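Local coordinates for protein DNA polymerase sliding clamp 2 (Thermococcus kodakarensis, PDB 3LX2) that serves as a ring-shaped homotrimeric sliding clamp that probably tethers DNA polymerase and other DNA-processing proteins to the DNA passing through its centre, at residues 11-16 / 74-79; 67-72 / 97-102. One frame throughout, in Å; residues are numbered along the deposited sequence.

Overall arrangement
Contacts 1 and 2 are neighbouring parts of one buried core in the N-terminal half of the subunit, their centres about 13 Å apart. Contact 1 pairs two helices and contact 2 joins two β-sheets. The chain passes straight from strand 67-72 into helix 73-80, and D72, the last residue of the strand, is the N-cap of the helix. The contacts also touch directly: F76 CD2 lies 3.5 Å from F71 CE1 in an edge-to-face ring pair, and V79 CG1 is 3.9 Å from V101 CG1. The sulfate belongs to contact 1, on R11, while contact 2 lies among buried apolar side chains.

Contact 1: residues 11-16 / 74-79; sequences REFESL and KRFLKV. With SO4 (sulfate ion), chain E.
F13 meets F76 edge to edge, the closest carbons being F13 CE1 and F76 CE2 at 4.2 Å. Each of these atoms lies near the plane of the opposite ring, so the rings touch at their rims and do not stack; the two side chains cross at about a right angle. The next residue on each helix, E14 and L77, makes the other half of the contact. With its CG anti to the backbone N (chi1 176°), L77 sends CD1 to the carbonyl O of E14 at 3.8 Å. The same methyl lies 3.8 Å from E14 OE2, because the glutamate bends at chi2 (-81°) and brings its carboxylate round to L77.

Helices 10-21 and 73-80 are two of the helices that, in the sliding-clamp fold, line the central channel of the ring. Beneath them F13 rests on L89 and F76 on L91 of strand 88-93, while R75 forms a salt bridge with D172 of the second subunit. R11, remote from helix 73-80, holds a sulfate ion, probably from the crystallisation liquor. Its NH1 makes two weak hydrogen bonds, to sulfate O4 at 2.8 Å and to sulfate O2 at 3.2 Å, with the sulfur near the guanidinium plane; S9 OG and R86 N also bind the ion.

The chemistry thus divides: no polar bond joins these segments, where two rings meet by dispersion and a leucine methyl lies against the oxygens of E14, whereas the sulfate on R11 is consistent with a surface that could receive a DNA phosphate.

Contact 2: residues 67-72 / 97-102; sequences EAIAFD and NFLEVG
L99 fits against I69 and F71 from across the interior of a DNA-clamp domain, where two β-sheets face each other. Strand 67-72 is an outermost strand of the long nine-stranded sheet, and strand 98-104 lies within the five-stranded one. No backbone hydrogen bond joins the two segments; even the nearest pair of CA atoms, those of F71 and L99, is 8.3 Å apart, and the gap is bridged by side chains alone. All three residues start toward the opposite strand. I69 and F71, alternate residues of one strand, share a side of it, and L99 meets them with one methyl each.

The CG of L99 stands anti to the backbone N (chi1 168°), which carries the fork of its two methyls forward. CD1 goes to the end of isoleucine, meeting I69 CD1 at 4.3 Å. The other branch approaches a flat partner, and F71 presents a face to it, while the same phenylalanine also forms an edge-to-face pair with F29. I69 packs in turn on F29 and L115, extending the apolar layer. L99 CD2 lies over the centre of the F71 ring, 4.3 Å above its plane.

Contact 1: residues 11-16 / 74-79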
loop_
_atom_site.group_PDB
_atom_site.type_symbol
_atom_site.label_atom_id
_atom_site.label_comp_id
_atom_site.label_asym_id
_atom_site.label_seq_id
_atom_site.Cartn_x
_atom_site.Cartn_y
_atom_site.Cartn_z
ATOM N N ARG A 11 10.209 -1.636 -17.505
ATOM C CA ARG A 11 10.239 -1.514 -16.048
ATOM C C ARG A 11 11.623 -1.270 -15.519
ATOM O O ARG A 11 11.782 -0.394 -14.712
ATOM C CB ARG A 11 9.668 -2.746 -15.343
ATOM C CG ARG A 11 8.206 -2.660 -14.954
ATOM C CD ARG A 11 7.835 -4.067 -14.828
ATOM N NE ARG A 11 7.082 -4.449 -13.645
ATOM C CZ ARG A 11 7.212 -5.626 -13.020
ATOM N NH1 ARG A 11 8.131 -6.549 -13.358
ATOM N NH2 ARG A 11 6.417 -5.873 -12.015
ATOM N N GLU A 12 12.606 -2.058 -15.947
ATOM C CA GLU A 12 13.997 -1.676 -15.683
ATOM C C GLU A 12 14.194 -0.240 -16.062
ATOM O O GLU A 12 14.605 0.548 -15.219
ATOM C CB GLU A 12 15.001 -2.575 -16.385
ATOM C CG GLU A 12 15.687 -3.502 -15.410
ATOM C CD GLU A 12 16.467 -4.611 -16.088
ATOM O OE1 GLU A 12 16.921 -4.439 -17.249
ATOM O OE2 GLU A 12 16.628 -5.678 -15.455
ATOM N N PHE A 13 13.842 0.146 -17.277
ATOM C CA PHE A 13 14.095 1.545 -17.703
ATOM C C PHE A 13 13.344 2.586 -16.895
ATOM O O PHE A 13 13.837 3.698 -16.686
ATOM C CB PHE A 13 13.706 1.716 -19.149
ATOM C CG PHE A 13 14.550 2.656 -19.893
ATOM C CD1 PHE A 13 14.159 3.971 -20.063
ATOM C CD2 PHE A 13 15.725 2.225 -20.509
ATOM C CE1 PHE A 13 14.925 4.873 -20.818
ATOM C CE2 PHE A 13 16.534 3.166 -21.276
ATOM C CZ PHE A 13 16.112 4.499 -21.403
ATOM N N GLU A 14 12.120 2.242 -16.470
ATOM C CA GLU A 14 11.325 3.089 -15.563
ATOM C C GLU A 14 12.174 3.493 -14.351
ATOM O O GLU A 14 12.075 4.583 -13.843
ATOM C CB GLU A 14 10.121 2.289 -15.078
ATOM C CG GLU A 14 9.125 3.017 -14.157
ATOM C CD GLU A 14 9.592 3.060 -12.721
ATOM O OE1 GLU A 14 10.429 2.218 -12.359
ATOM O OE2 GLU A 14 9.186 3.957 -11.955
ATOM N N SER A 15 13.003 2.570 -13.906
ATOM C CA SER A 15 13.639 2.671 -12.672
ATOM C C SER A 15 14.888 3.580 -12.741
ATOM O O SER A 15 15.209 4.339 -11.818
ATOM C CB SER A 15 13.906 1.249 -12.171
ATOM O OG SER A 15 15.187 1.264 -11.624
ATOM N N LEU A 16 15.566 3.560 -13.871
ATOM C CA LEU A 16 16.519 4.606 -14.202
ATOM C C LEU A 16 15.850 5.964 -14.335
ATOM O O LEU A 16 16.384 7.000 -13.895
ATOM C CB LEU A 16 17.123 4.273 -15.531
ATOM C CG LEU A 16 18.179 5.247 -16.019
ATOM C CD1 LEU A 16 19.459 5.100 -15.198
ATOM C CD2 LEU A 16 18.423 4.941 -17.524
ATOM N N LYS A 74 9.422 14.136 -15.858
ATOM C CA LYS A 74 8.230 13.716 -15.198
ATOM C C LYS A 74 7.176 13.276 -16.189
ATOM O O LYS A 74 6.332 12.500 -15.826
ATOM C CB LYS A 74 7.694 14.834 -14.290
ATOM C CG LYS A 74 6.387 14.484 -13.614
ATOM C CD LYS A 74 5.731 15.645 -12.818
ATOM C CE LYS A 74 6.497 15.994 -11.544
ATOM N NZ LYS A 74 7.498 17.057 -11.802
ATOM N N ARG A 75 7.166 13.785 -17.420
ATOM C CA ARG A 75 6.127 13.356 -18.381
ATOM C C ARG A 75 6.396 11.908 -18.828
ATOM O O ARG A 75 5.490 11.062 -18.910
ATOM C CB ARG A 75 6.136 14.248 -19.610
ATOM C CG ARG A 75 4.977 15.204 -19.751
ATOM C CD ARG A 75 5.068 15.797 -21.165
ATOM N NE ARG A 75 3.742 15.825 -21.768
ATOM C CZ ARG A 75 3.167 16.879 -22.337
ATOM N NH1 ARG A 75 3.808 18.041 -22.443
ATOM N NH2 ARG A 75 1.946 16.741 -22.838
ATOM N N PHE A 76 7.661 11.661 -19.106
ATOM C CA PHE A 76 8.163 10.420 -19.592
ATOM C C PHE A 76 8.031 9.384 -18.521
ATOM O O PHE A 76 7.729 8.245 -18.800
ATOM C CB PHE A 76 9.643 10.607 -19.887
ATOM C CG PHE A 76 10.288 9.447 -20.570
ATOM C CD1 PHE A 76 9.588 8.695 -21.507
ATOM C CD2 PHE A 76 11.611 9.135 -20.302
ATOM C CE1 PHE A 76 10.200 7.631 -22.174
ATOM C CE2 PHE A 76 12.225 8.050 -20.945
ATOM C CZ PHE A 76 11.508 7.297 -21.891
ATOM N N LEU A 77 8.255 9.792 -17.288
ATOM C CA LEU A 77 8.222 8.861 -16.171
ATOM C C LEU A 77 6.821 8.326 -15.970
ATOM O O LEU A 77 6.648 7.121 -15.727
ATOM C CB LEU A 77 8.737 9.483 -14.867
ATOM C CG LEU A 77 8.627 8.572 -13.623
ATOM C CD1 LEU A 77 9.419 7.286 -13.811
ATOM C CD2 LEU A 77 9.103 9.353 -12.389
ATOM N N LYS A 78 5.826 9.194 -16.105
ATOM C CA LYS A 78 4.423 8.713 -16.016
ATOM C C LYS A 78 4.055 7.638 -17.047
ATOM O O LYS A 78 3.358 6.685 -16.704
ATOM C CB LYS A 78 3.398 9.861 -16.046
ATOM C CG LYS A 78 3.544 10.752 -14.834
ATOM C CD LYS A 78 2.617 11.979 -14.923
ATOM C CE LYS A 78 2.396 12.572 -13.523
ATOM N NZ LYS A 78 1.147 13.442 -13.476
ATOM N N VAL A 79 4.526 7.790 -18.282
ATOM C CA VAL A 79 4.321 6.793 -19.301
ATOM C C VAL A 79 4.965 5.522 -18.845
ATOM O O VAL A 79 4.342 4.445 -18.907
ATOM C CB VAL A 79 4.975 7.167 -20.608
ATOM C CG1 VAL A 79 4.972 5.992 -21.537
ATOM C CG2 VAL A 79 4.264 8.384 -21.249
HETATM S S SO4 E . 10.396 -7.142 -16.084
HETATM O O1 SO4 E . 11.451 -6.180 -16.190
HETATM O O2 SO4 E . 9.093 -6.551 -16.413
HETATM O O3 SO4 E . 10.774 -8.152 -17.085
HETATM O O4 SO4 E . 10.305 -7.709 -14.718
#

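Contact 2: residues 67-72 / 97-102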
loop_
_atom_site.group_PDB
_atom_site.type_symbol
_atom_site.label_atom_id
_atom_site.label_comp_id
_atom_site.label_asym_id
_atom_site.label_seq_id
_atom_site.Cartn_x
_atom_site.Cartn_y
_atom_site.Cartn_z
ATOM N N GLU A 67 22.022 12.617 -32.639
ATOM C CA GLU A 67 21.508 13.860 -32.124
ATOM C C GLU A 67 21.092 13.755 -30.657
ATOM O O GLU A 67 20.813 12.655 -30.143
ATOM C CB GLU A 67 20.333 14.356 -32.964
ATOM C CG GLU A 67 19.092 13.495 -32.902
ATOM C CD GLU A 67 17.816 14.289 -33.227
ATOM O OE1 GLU A 67 17.051 13.842 -34.119
ATOM O OE2 GLU A 67 17.577 15.356 -32.583
ATOM N N ALA A 68 21.065 14.923 -30.016
ATOM C CA ALA A 68 20.535 15.115 -28.688
ATOM C C ALA A 68 19.056 15.382 -28.722
ATOM O O ALA A 68 18.599 16.296 -29.427
ATOM C CB ALA A 68 21.223 16.283 -28.031
ATOM N N ILE A 69 18.306 14.616 -27.934
ATOM C CA ILE A 69 16.905 14.924 -27.663
ATOM C C ILE A 69 16.723 15.301 -26.208
ATOM O O ILE A 69 17.505 14.889 -25.334
ATOM C CB ILE A 69 15.960 13.757 -27.978
ATOM C CG1 ILE A 69 16.522 12.455 -27.415
ATOM C CG2 ILE A 69 15.689 13.670 -29.486
ATOM C CD1 ILE A 69 15.587 11.281 -27.559
ATOM N N ALA A 70 15.677 16.060 -25.934
ATOM C CA ALA A 70 15.442 16.566 -24.613
ATOM C C ALA A 70 13.944 16.536 -24.348
ATOM O O ALA A 70 13.140 16.810 -25.234
ATOM C CB ALA A 70 15.996 18.015 -24.491
ATOM N N PHE A 71 13.559 16.188 -23.130
ATOM C CA PHE A 71 12.135 16.063 -22.854
ATOM C C PHE A 71 11.852 16.130 -21.369
ATOM O O PHE A 71 12.752 16.042 -20.544
ATOM C CB PHE A 71 11.584 14.763 -23.460
ATOM C CG PHE A 71 12.476 13.601 -23.224
ATOM C CD1 PHE A 71 12.350 12.848 -22.073
ATOM C CD2 PHE A 71 13.492 13.303 -24.119
ATOM C CE1 PHE A 71 13.215 11.799 -21.828
ATOM C CE2 PHE A 71 14.349 12.260 -23.889
ATOM C CZ PHE A 71 14.201 11.494 -22.742
ATOM N N ASP A 72 10.583 16.271 -21.031
ATOM C CA ASP A 72 10.244 16.459 -19.652
ATOM C C ASP A 72 10.314 15.115 -18.878
ATOM O O ASP A 72 9.658 14.137 -19.250
ATOM C CB ASP A 72 8.907 17.143 -19.539
ATOM C CG ASP A 72 8.680 17.637 -18.191
ATOM O OD1 ASP A 72 9.495 18.429 -17.685
ATOM O OD2 ASP A 72 7.692 17.223 -17.599
ATOM N N ASN A 97 9.120 16.629 -34.388
ATOM C CA ASN A 97 9.776 16.794 -33.089
ATOM C C ASN A 97 9.006 16.280 -31.888
ATOM O O ASN A 97 8.737 17.026 -30.910
ATOM C CB ASN A 97 10.309 18.217 -32.886
ATOM C CG ASN A 97 11.416 18.539 -33.862
ATOM O OD1 ASN A 97 12.601 18.569 -33.508
ATOM N ND2 ASN A 97 11.038 18.726 -35.124
ATOM N N PHE A 98 8.690 14.985 -31.983
ATOM C CA PHE A 98 8.120 14.193 -30.899
ATOM C C PHE A 98 8.963 12.954 -30.638
ATOM O O PHE A 98 9.497 12.347 -31.569
ATOM C CB PHE A 98 6.702 13.749 -31.257
ATOM C CG PHE A 98 5.652 14.737 -30.894
ATOM C CD1 PHE A 98 5.101 14.742 -29.627
ATOM C CD2 PHE A 98 5.194 15.660 -31.827
ATOM C CE1 PHE A 98 4.107 15.677 -29.274
ATOM C CE2 PHE A 98 4.201 16.590 -31.505
ATOM C CZ PHE A 98 3.656 16.595 -30.223
ATOM N N LEU A 99 9.106 12.572 -29.376
ATOM C CA LEU A 99 9.604 11.214 -29.118
ATOM C C LEU A 99 8.393 10.282 -29.171
ATOM O O LEU A 99 7.374 10.499 -28.484
ATOM C CB LEU A 99 10.262 11.135 -27.761
ATOM C CG LEU A 99 10.637 9.808 -27.114
ATOM C CD1 LEU A 99 11.819 9.168 -27.784
ATOM C CD2 LEU A 99 10.985 10.083 -25.640
ATOM N N GLU A 100 8.478 9.264 -29.994
ATOM C CA GLU A 100 7.458 8.260 -29.898
ATOM C C GLU A 100 7.881 7.133 -28.898
ATOM O O GLU A 100 9.012 6.577 -29.003
ATOM C CB GLU A 100 7.054 7.754 -31.294
ATOM C CG GLU A 100 6.080 6.603 -31.264
ATOM C CD GLU A 100 5.411 6.371 -32.619
ATOM O OE1 GLU A 100 6.103 6.555 -33.683
ATOM O OE2 GLU A 100 4.194 6.003 -32.613
ATOM N N VAL A 101 6.979 6.812 -27.949
ATOM C CA VAL A 101 7.255 5.818 -26.901
ATOM C C VAL A 101 6.241 4.690 -26.950
ATOM O O VAL A 101 5.017 4.897 -26.860
ATOM C CB VAL A 101 7.145 6.440 -25.477
ATOM C CG1 VAL A 101 7.531 5.419 -24.360
ATOM C CG2 VAL A 101 7.955 7.715 -25.369
ATOM N N GLY A 102 6.730 3.473 -27.082
ATOM C CA GLY A 102 5.831 2.367 -27.160
ATOM C C GLY A 102 5.989 1.399 -26.025
ATOM O O GLY A 102 7.088 1.171 -25.553
#